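Long-range contacts in alkane monooxygenase (Geobacillus thermodenitrificans, PDB 3B9N), which belongs to the luciferase-like monooxygenase family and has a TIM-barrel fold, a closed ring of parallel strands with helices packed outside it: residues G16-G21 and V378-P383; V223-G228 and C243-G248; G280-V285 and F349-G354. All blocks are in the same frame, centred on the assembly; numbering follows the deposited sequence.

Interaction 1. Residues G16-G21 and V378-P383; sequences GHIAHG and VQYVSP
Y380 and A19 meet where two loops converge, and the tyrosine side chain can be followed outward from its backbone. Its CB starts beside the contact instead of heading straight for it, and a first torsion of -92° puts CG next to the backbone N, which brings the ring back toward A19. CG lies 4.0 Å from A19 CB, CD1 is nearer still, and CE1 runs on to I18, whose CG2 comes to the ring edge, 4.4 Å from CE1. The two loops follow strands 6-12 and 374-378, the neighbouring first and last strands of the barrel, so they lie at the C-terminal ends of its strands, the end where TIM barrels usually carry their active sites. At the tip, Y380 OH hydrogen-bonds L344 O, while W303 meets the ring edge-to-face. A19, centre of an inverse gamma turn, carries just a methyl, small enough to come close to the tyrosine. Beside it a water accepts from A19 N at 2.9 Å and donates to Q379 O at 2.8 Å, linking backbones that make no direct hydrogen bond. Branched I18 also turns CG2 to V378 CG1, 4.3 Å away.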
loop_
_atom_site.group_PDB
_atom_site.type_symbol
_atom_site.label_atom_id
_atom_site.label_comp_id
_atom_site.label_asym_id
_atom_site.label_seq_id
_atom_site.Cartn_x
_atom_site.Cartn_y
_atom_site.Cartn_z
ATOM N N GLY A 16 10.967 10.507 -6.857
ATOM C CA GLY A 16 10.089 10.126 -7.952
ATOM C C GLY A 16 9.348 8.819 -7.704
ATOM O O GLY A 16 9.937 7.733 -7.770
ATOM N N HIS A 17 8.049 8.924 -7.430
ATOM C CA HIS A 17 7.220 7.753 -7.162
ATOM C C HIS A 17 6.518 7.218 -8.421
ATOM O O HIS A 17 6.916 6.185 -8.971
ATOM C CB HIS A 17 6.180 8.094 -6.097
ATOM C CG HIS A 17 5.431 6.904 -5.589
ATOM N ND1 HIS A 17 4.359 7.007 -4.731
ATOM C CD2 HIS A 17 5.606 5.578 -5.816
ATOM C CE1 HIS A 17 3.903 5.798 -4.452
ATOM N NE2 HIS A 17 4.642 4.914 -5.099
ATOM N N ILE A 18 5.465 7.912 -8.854
ATOM C CA ILE A 18 4.711 7.526 -10.050
ATOM C C ILE A 18 4.834 8.605 -11.126
ATOM O O ILE A 18 5.385 8.351 -12.194
ATOM C CB ILE A 18 3.193 7.290 -9.743
ATOM C CG1 ILE A 18 2.948 5.837 -9.327
ATOM C CG2 ILE A 18 2.345 7.592 -10.972
ATOM C CD1 ILE A 18 3.395 5.505 -7.948
ATOM N N ALA A 19 4.325 9.805 -10.838
ATOM C CA ALA A 19 4.380 10.930 -11.780
ATOM C C ALA A 19 5.827 11.382 -12.001
ATOM O O ALA A 19 6.262 12.403 -11.456
ATOM C CB ALA A 19 3.539 12.093 -11.251
ATOM N N HIS A 20 6.556 10.636 -12.826
ATOM C CA HIS A 20 7.960 10.931 -13.077
ATOM C C HIS A 20 8.259 12.165 -13.883
ATOM O O HIS A 20 7.636 12.429 -14.907
ATOM C CB HIS A 20 8.627 9.718 -13.699
ATOM C CG HIS A 20 8.693 8.552 -12.767
ATOM N ND1 HIS A 20 8.295 7.282 -13.128
ATOM C CD2 HIS A 20 9.067 8.477 -11.469
ATOM C CE1 HIS A 20 8.419 6.476 -12.089
ATOM N NE2 HIS A 20 8.886 7.176 -11.069
ATOM N N GLY A 21 9.237 12.918 -13.395
ATOM C CA GLY A 21 9.642 14.148 -14.042
ATOM C C GLY A 21 9.033 15.342 -13.334
ATOM O O GLY A 21 9.549 16.458 -13.410
ATOM N N VAL A 378 -3.670 8.863 -5.787
ATOM C CA VAL A 378 -2.306 8.968 -6.290
ATOM C C VAL A 378 -1.899 10.416 -6.554
ATOM O O VAL A 378 -2.673 11.198 -7.091
ATOM C CB VAL A 378 -2.145 8.156 -7.587
ATOM C CG1 VAL A 378 -0.789 8.428 -8.213
ATOM C CG2 VAL A 378 -2.312 6.671 -7.283
ATOM N N GLN A 379 -0.671 10.759 -6.178
ATOM C CA GLN A 379 -0.148 12.110 -6.354
ATOM C C GLN A 379 0.540 12.356 -7.692
ATOM O O GLN A 379 1.132 11.448 -8.275
ATOM C CB GLN A 379 0.875 12.412 -5.261
ATOM C CG GLN A 379 0.335 12.394 -3.860
ATOM C CD GLN A 379 1.409 12.642 -2.831
ATOM O OE1 GLN A 379 2.246 11.780 -2.571
ATOM N NE2 GLN A 379 1.400 13.832 -2.243
ATOM N N TYR A 380 0.458 13.598 -8.161
ATOM C CA TYR A 380 1.144 14.010 -9.376
ATOM C C TYR A 380 2.044 15.132 -8.902
ATOM O O TYR A 380 3.123 15.358 -9.434
ATOM C CB TYR A 380 0.171 14.506 -10.458
ATOM C CG TYR A 380 -0.275 13.400 -11.404
ATOM C CD1 TYR A 380 0.212 12.094 -11.255
ATOM C CD2 TYR A 380 -1.184 13.644 -12.432
ATOM C CE1 TYR A 380 -0.189 11.068 -12.093
ATOM C CE2 TYR A 380 -1.593 12.612 -13.285
ATOM C CZ TYR A 380 -1.087 11.328 -13.105
ATOM O OH TYR A 380 -1.465 10.293 -13.933
ATOM N N VAL A 381 1.603 15.808 -7.850
ATOM C CA VAL A 381 2.365 16.909 -7.291
ATOM C C VAL A 381 2.135 16.954 -5.777
ATOM O O VAL A 381 1.033 16.683 -5.310
ATOM C CB VAL A 381 1.928 18.240 -7.953
ATOM C CG1 VAL A 381 0.610 18.705 -7.373
ATOM C CG2 VAL A 381 3.008 19.281 -7.784
ATOM N N SER A 382 3.174 17.280 -5.010
ATOM C CA SER A 382 3.064 17.345 -3.548
ATOM C C SER A 382 3.339 18.742 -2.999
ATOM O O SER A 382 4.357 19.355 -3.325
ATOM C CB SER A 382 4.047 16.359 -2.902
ATOM O OG SER A 382 3.667 15.027 -3.183
ATOM N N PRO A 383 2.443 19.258 -2.135
ATOM C CA PRO A 383 1.216 18.644 -1.608
ATOM C C PRO A 383 -0.031 18.940 -2.455
ATOM O O PRO A 383 -1.164 18.719 -2.022
ATOM C CB PRO A 383 1.110 19.262 -0.227
ATOM C CG PRO A 383 1.565 20.659 -0.485
ATOM C CD PRO A 383 2.768 20.485 -1.381
HETATM O O HOH W 1 3.597 10.212 -8.067
#

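Interaction 2. Residues V223-G228 and C243-G248; sequences VIYQAG and CVFLGG
Q226 O receives the amide of F245 in a hydrogen bond of 2.7 Å between Q226 O and F245 N. The same oxygen takes a CA-H...O contact from V244 CA at 3.1 Å and lies in the plane of the F245 ring, at its edge. Farther back along the strands, Q226 N donates to C243 O over 3.0 Å, and C243 N donates to I224 O over 3.1 Å. C243 thus bonds through both its N and its O to the residues flanking its partner Y225, the usual pattern of parallel strands; strands 223-226 and 243-246 run at 17° to each other.

Side chains alternate across this pair. Y225 and C243 share one face, where the cysteine CB lies 3.7 Å from Y225 CE2 and its sulfur stands obliquely to the ring. F245 sets CE1 over one face of the tyrosine, toward the rim at CD1, with CZ beside Y225 CE1; the ring centroids are 4.9 Å apart and the planes are inclined at 38°. F245 CG lies beside its own backbone N (chi1 -69°), which swings the ring toward Y225. Broad aromatics suit this barrel interior because they fill it, and the tyrosine hydroxyl is satisfied there by Y412 and N8. Q226 and V244 occupy the other face, where a compact, branched valine fits against I261 of helix 251-265.

Helix 231-240 joins the strands as a beta-alpha-beta crossover. Strand 130-135 pairs with the other edge of 223-226, and strand 276-285 with the other edge of 243-246, while F55 and F278 extend the aromatic interior and helix 412-417 packs on V223 and C243.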
loop_
_atom_site.group_PDB
_atom_site.type_symbol
_atom_site.label_atom_id
_atom_site.label_comp_id
_atom_site.label_asym_id
_atom_site.label_seq_id
_atom_site.Cartn_x
_atom_site.Cartn_y
_atom_site.Cartn_z
ATOM N N VAL A 223 -3.234 -4.564 9.826
ATOM C CA VAL A 223 -4.267 -4.775 8.821
ATOM C C VAL A 223 -3.465 -5.205 7.601
ATOM O O VAL A 223 -2.409 -4.630 7.323
ATOM C CB VAL A 223 -5.055 -3.494 8.513
ATOM C CG1 VAL A 223 -5.848 -3.674 7.220
ATOM C CG2 VAL A 223 -6.009 -3.186 9.666
ATOM N N ILE A 224 -3.949 -6.209 6.874
ATOM C CA ILE A 224 -3.193 -6.722 5.734
ATOM C C ILE A 224 -3.553 -6.176 4.364
ATOM O O ILE A 224 -4.659 -6.377 3.853
ATOM C CB ILE A 224 -3.246 -8.274 5.704
ATOM C CG1 ILE A 224 -2.702 -8.825 7.023
ATOM C CG2 ILE A 224 -2.418 -8.812 4.555
ATOM C CD1 ILE A 224 -1.315 -8.345 7.335
ATOM N N TYR A 225 -2.594 -5.469 3.775
ATOM C CA TYR A 225 -2.773 -4.896 2.451
ATOM C C TYR A 225 -2.155 -5.831 1.447
ATOM O O TYR A 225 -1.173 -6.517 1.747
ATOM C CB TYR A 225 -2.071 -3.541 2.316
ATOM C CG TYR A 225 -2.845 -2.370 2.843
ATOM C CD1 TYR A 225 -2.636 -1.089 2.327
ATOM C CD2 TYR A 225 -3.799 -2.535 3.851
ATOM C CE1 TYR A 225 -3.363 0.001 2.801
ATOM C CE2 TYR A 225 -4.530 -1.457 4.333
ATOM C CZ TYR A 225 -4.307 -0.191 3.804
ATOM O OH TYR A 225 -5.017 0.877 4.296
ATOM N N GLN A 226 -2.729 -5.858 0.254
ATOM C CA GLN A 226 -2.193 -6.685 -0.802
ATOM C C GLN A 226 -2.508 -5.976 -2.108
ATOM O O GLN A 226 -3.594 -5.417 -2.270
ATOM C CB GLN A 226 -2.814 -8.078 -0.751
ATOM C CG GLN A 226 -1.782 -9.181 -0.873
ATOM C CD GLN A 226 -1.045 -9.115 -2.189
ATOM O OE1 GLN A 226 0.178 -9.169 -2.231
ATOM N NE2 GLN A 226 -1.794 -9.002 -3.278
ATOM N N ALA A 227 -1.545 -5.974 -3.027
ATOM C CA ALA A 227 -1.712 -5.313 -4.316
ATOM C C ALA A 227 -1.228 -6.159 -5.494
ATOM O O ALA A 227 -1.337 -5.739 -6.643
ATOM C CB ALA A 227 -0.981 -3.966 -4.309
ATOM N N GLY A 228 -0.686 -7.339 -5.212
ATOM C CA GLY A 228 -0.222 -8.194 -6.289
ATOM C C GLY A 228 -1.388 -8.482 -7.215
ATOM O O GLY A 228 -2.409 -9.008 -6.770
ATOM N N CYS A 243 -7.461 -5.660 2.810
ATOM C CA CYS A 243 -7.608 -4.562 1.864
ATOM C C CYS A 243 -6.754 -4.928 0.660
ATOM O O CYS A 243 -5.538 -5.113 0.776
ATOM C CB CYS A 243 -7.118 -3.234 2.463
ATOM S SG CYS A 243 -8.116 -2.578 3.833
ATOM N N VAL A 244 -7.393 -5.065 -0.493
ATOM C CA VAL A 244 -6.672 -5.400 -1.705
ATOM C C VAL A 244 -6.712 -4.225 -2.674
ATOM O O VAL A 244 -7.777 -3.670 -2.950
ATOM C CB VAL A 244 -7.285 -6.627 -2.380
ATOM C CG1 VAL A 244 -6.512 -6.974 -3.641
ATOM C CG2 VAL A 244 -7.280 -7.783 -1.413
ATOM N N PHE A 245 -5.552 -3.830 -3.183
ATOM C CA PHE A 245 -5.513 -2.723 -4.124
ATOM C C PHE A 245 -5.488 -3.261 -5.542
ATOM O O PHE A 245 -4.490 -3.813 -6.003
ATOM C CB PHE A 245 -4.316 -1.828 -3.814
ATOM C CG PHE A 245 -4.475 -1.079 -2.529
ATOM C CD1 PHE A 245 -4.479 -1.762 -1.310
ATOM C CD2 PHE A 245 -4.730 0.292 -2.533
ATOM C CE1 PHE A 245 -4.742 -1.094 -0.119
ATOM C CE2 PHE A 245 -4.995 0.973 -1.345
ATOM C CZ PHE A 245 -5.003 0.279 -0.139
ATOM N N LEU A 246 -6.624 -3.100 -6.211
ATOM C CA LEU A 246 -6.852 -3.584 -7.571
ATOM C C LEU A 246 -6.326 -2.710 -8.700
ATOM O O LEU A 246 -6.286 -1.486 -8.597
ATOM C CB LEU A 246 -8.354 -3.787 -7.781
ATOM C CG LEU A 246 -9.102 -4.924 -7.070
ATOM C CD1 LEU A 246 -8.474 -5.265 -5.722
ATOM C CD2 LEU A 246 -10.561 -4.502 -6.906
ATOM N N GLY A 247 -5.927 -3.358 -9.787
ATOM C CA GLY A 247 -5.452 -2.631 -10.945
ATOM C C GLY A 247 -6.683 -2.365 -11.789
ATOM O O GLY A 247 -7.678 -3.075 -11.659
ATOM N N GLY A 248 -6.636 -1.343 -12.636
ATOM C CA GLY A 248 -7.784 -1.049 -13.471
ATOM C C GLY A 248 -8.262 0.385 -13.369
ATOM O O GLY A 248 -8.039 1.040 -12.355
#

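Interaction 3. Residues G280-V285 and F349-G354; sequences GICVIV and FKLSVG
C282 and F349 pack closely where strand 350-354, a ninth strand beside the eight-stranded TIM barrel, runs parallel to ring strand 276-285. The tight part lies on the face bearing C282, I284, L351 and V353. F349 CG stands between its backbone N and carbonyl carbon (chi1 58°), which lays CE2 against C282 CB; L351 CD1 reaches the same CB, at 3.6 Å. The short cysteine side chain lets both groups approach its CB. Farther along, I284 and V353 lie side by side and point the same way, CD1 of the isoleucine 4.1 Å from CG2 of the valine, as suits branched residues in strands; L296 of helix 289-300 covers both.

Four hydrogen bonds zip the backbones together, among them I284 N to S352 O at 3.0 Å with an N-H...O angle of 173°. S352 faces the other way, and its hydroxyl bonds E362 of helix 356-370. At the partly exposed G280 end, direct backbone bonding gives way to a water bridge. K350, a long chain fit for a margin, bends at chi2, its amino end running off from the partner strand. The water accepts from K350 N at 3.2 Å and lies 2.7 Å from G280 O.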
loop_
_atom_site.group_PDB
_atom_site.type_symbol
_atom_site.label_atom_id
_atom_site.label_comp_id
_atom_site.label_asym_id
_atom_site.label_seq_id
_atom_site.Cartn_x
_atom_site.Cartn_y
_atom_site.Cartn_z
ATOM N N GLY A 280 -7.267 2.526 -7.768
ATOM C CA GLY A 280 -6.344 3.646 -7.774
ATOM C C GLY A 280 -6.963 4.830 -8.492
ATOM O O GLY A 280 -7.865 4.660 -9.315
ATOM N N ILE A 281 -6.490 6.031 -8.195
ATOM C CA ILE A 281 -7.044 7.202 -8.848
ATOM C C ILE A 281 -6.204 8.440 -8.610
ATOM O O ILE A 281 -5.809 8.719 -7.481
ATOM C CB ILE A 281 -8.497 7.490 -8.349
ATOM C CG1 ILE A 281 -9.092 8.686 -9.098
ATOM C CG2 ILE A 281 -8.499 7.779 -6.863
ATOM C CD1 ILE A 281 -10.491 9.074 -8.635
ATOM N N CYS A 282 -5.902 9.163 -9.685
ATOM C CA CYS A 282 -5.169 10.410 -9.569
ATOM C C CYS A 282 -6.244 11.457 -9.791
ATOM O O CYS A 282 -7.159 11.260 -10.595
ATOM C CB CYS A 282 -4.096 10.549 -10.638
ATOM S SG CYS A 282 -3.273 12.152 -10.494
ATOM N N VAL A 283 -6.151 12.572 -9.084
ATOM C CA VAL A 283 -7.181 13.583 -9.228
ATOM C C VAL A 283 -6.663 15.003 -9.405
ATOM O O VAL A 283 -5.812 15.473 -8.644
ATOM C CB VAL A 283 -8.137 13.536 -8.013
ATOM C CG1 VAL A 283 -9.182 14.628 -8.119
ATOM C CG2 VAL A 283 -8.808 12.178 -7.942
ATOM N N ILE A 284 -7.184 15.673 -10.429
ATOM C CA ILE A 284 -6.830 17.053 -10.719
ATOM C C ILE A 284 -8.145 17.798 -10.652
ATOM O O ILE A 284 -8.984 17.652 -11.537
ATOM C CB ILE A 284 -6.268 17.215 -12.141
ATOM C CG1 ILE A 284 -4.971 16.421 -12.293
ATOM C CG2 ILE A 284 -6.039 18.687 -12.441
ATOM C CD1 ILE A 284 -4.425 16.433 -13.708
ATOM N N VAL A 285 -8.351 18.583 -9.605
ATOM C CA VAL A 285 -9.601 19.318 -9.497
ATOM C C VAL A 285 -9.405 20.811 -9.580
ATOM O O VAL A 285 -8.288 21.318 -9.469
ATOM C CB VAL A 285 -10.322 19.026 -8.183
ATOM C CG1 VAL A 285 -11.026 17.695 -8.262
ATOM C CG2 VAL A 285 -9.317 19.035 -7.043
ATOM N N PHE A 349 -4.644 3.311 -13.652
ATOM C CA PHE A 349 -5.596 3.795 -12.665
ATOM C C PHE A 349 -6.333 4.994 -13.259
ATOM O O PHE A 349 -5.824 5.669 -14.155
ATOM C CB PHE A 349 -4.887 4.193 -11.368
ATOM C CG PHE A 349 -3.835 5.246 -11.547
ATOM C CD1 PHE A 349 -2.486 4.910 -11.505
ATOM C CD2 PHE A 349 -4.189 6.578 -11.752
ATOM C CE1 PHE A 349 -1.494 5.891 -11.666
ATOM C CE2 PHE A 349 -3.209 7.569 -11.916
ATOM C CZ PHE A 349 -1.857 7.224 -11.872
ATOM N N LYS A 350 -7.532 5.251 -12.755
ATOM C CA LYS A 350 -8.355 6.355 -13.237
ATOM C C LYS A 350 -7.700 7.719 -13.025
ATOM O O LYS A 350 -6.946 7.919 -12.075
ATOM C CB LYS A 350 -9.712 6.315 -12.524
ATOM C CG LYS A 350 -10.717 7.375 -12.939
ATOM C CD LYS A 350 -11.147 7.199 -14.373
ATOM C CE LYS A 350 -12.346 8.074 -14.686
ATOM N NZ LYS A 350 -12.729 7.999 -16.123
ATOM N N LEU A 351 -7.993 8.651 -13.926
ATOM C CA LEU A 351 -7.477 10.017 -13.844
ATOM C C LEU A 351 -8.671 10.946 -14.016
ATOM O O LEU A 351 -9.095 11.230 -15.135
ATOM C CB LEU A 351 -6.464 10.289 -14.958
ATOM C CG LEU A 351 -5.925 11.718 -15.024
ATOM C CD1 LEU A 351 -5.057 11.998 -13.800
ATOM C CD2 LEU A 351 -5.116 11.894 -16.299
ATOM N N SER A 352 -9.219 11.416 -12.907
ATOM C CA SER A 352 -10.374 12.288 -12.979
ATOM C C SER A 352 -9.974 13.752 -12.961
ATOM O O SER A 352 -9.324 14.214 -12.027
ATOM C CB SER A 352 -11.320 11.982 -11.823
ATOM O OG SER A 352 -12.511 12.736 -11.932
ATOM N N VAL A 353 -10.367 14.477 -14.000
ATOM C CA VAL A 353 -10.052 15.893 -14.106
ATOM C C VAL A 353 -11.317 16.722 -14.192
ATOM O O VAL A 353 -12.252 16.366 -14.906
ATOM C CB VAL A 353 -9.228 16.186 -15.356
ATOM C CG1 VAL A 353 -8.863 17.666 -15.391
ATOM C CG2 VAL A 353 -7.984 15.306 -15.374
ATOM N N GLY A 354 -11.347 17.836 -13.473
ATOM C CA GLY A 354 -12.518 18.683 -13.518
ATOM C C GLY A 354 -12.871 19.358 -12.212
ATOM O O GLY A 354 -12.009 19.651 -11.387
HETATM O O HOH W 2 -8.978 2.936 -11.012
#

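Overall arrangement
From the N terminus, the chain leaves strand 6-12 through 16-21, whose partner 378-383 comes only after the last barrel strand; interaction 1 therefore closes a very long loop that contains both other contacts. Within it, interaction 2 closes a short beta-alpha-beta loop, and interaction 3, later and in series with it, closes a longer one, about half helix and without strands. None cross. Interactions 2 and 3 belong to one sheet, since strand 243-246 neighbours strand 276-285, and their centres lie about 19 Å apart. Interactions 1 and 3 touch: V378 N probably hydrogen-bonds I281 O, and the Y380 ring packs on C282 and L351, tying the branching strand to the barrel's closing seam.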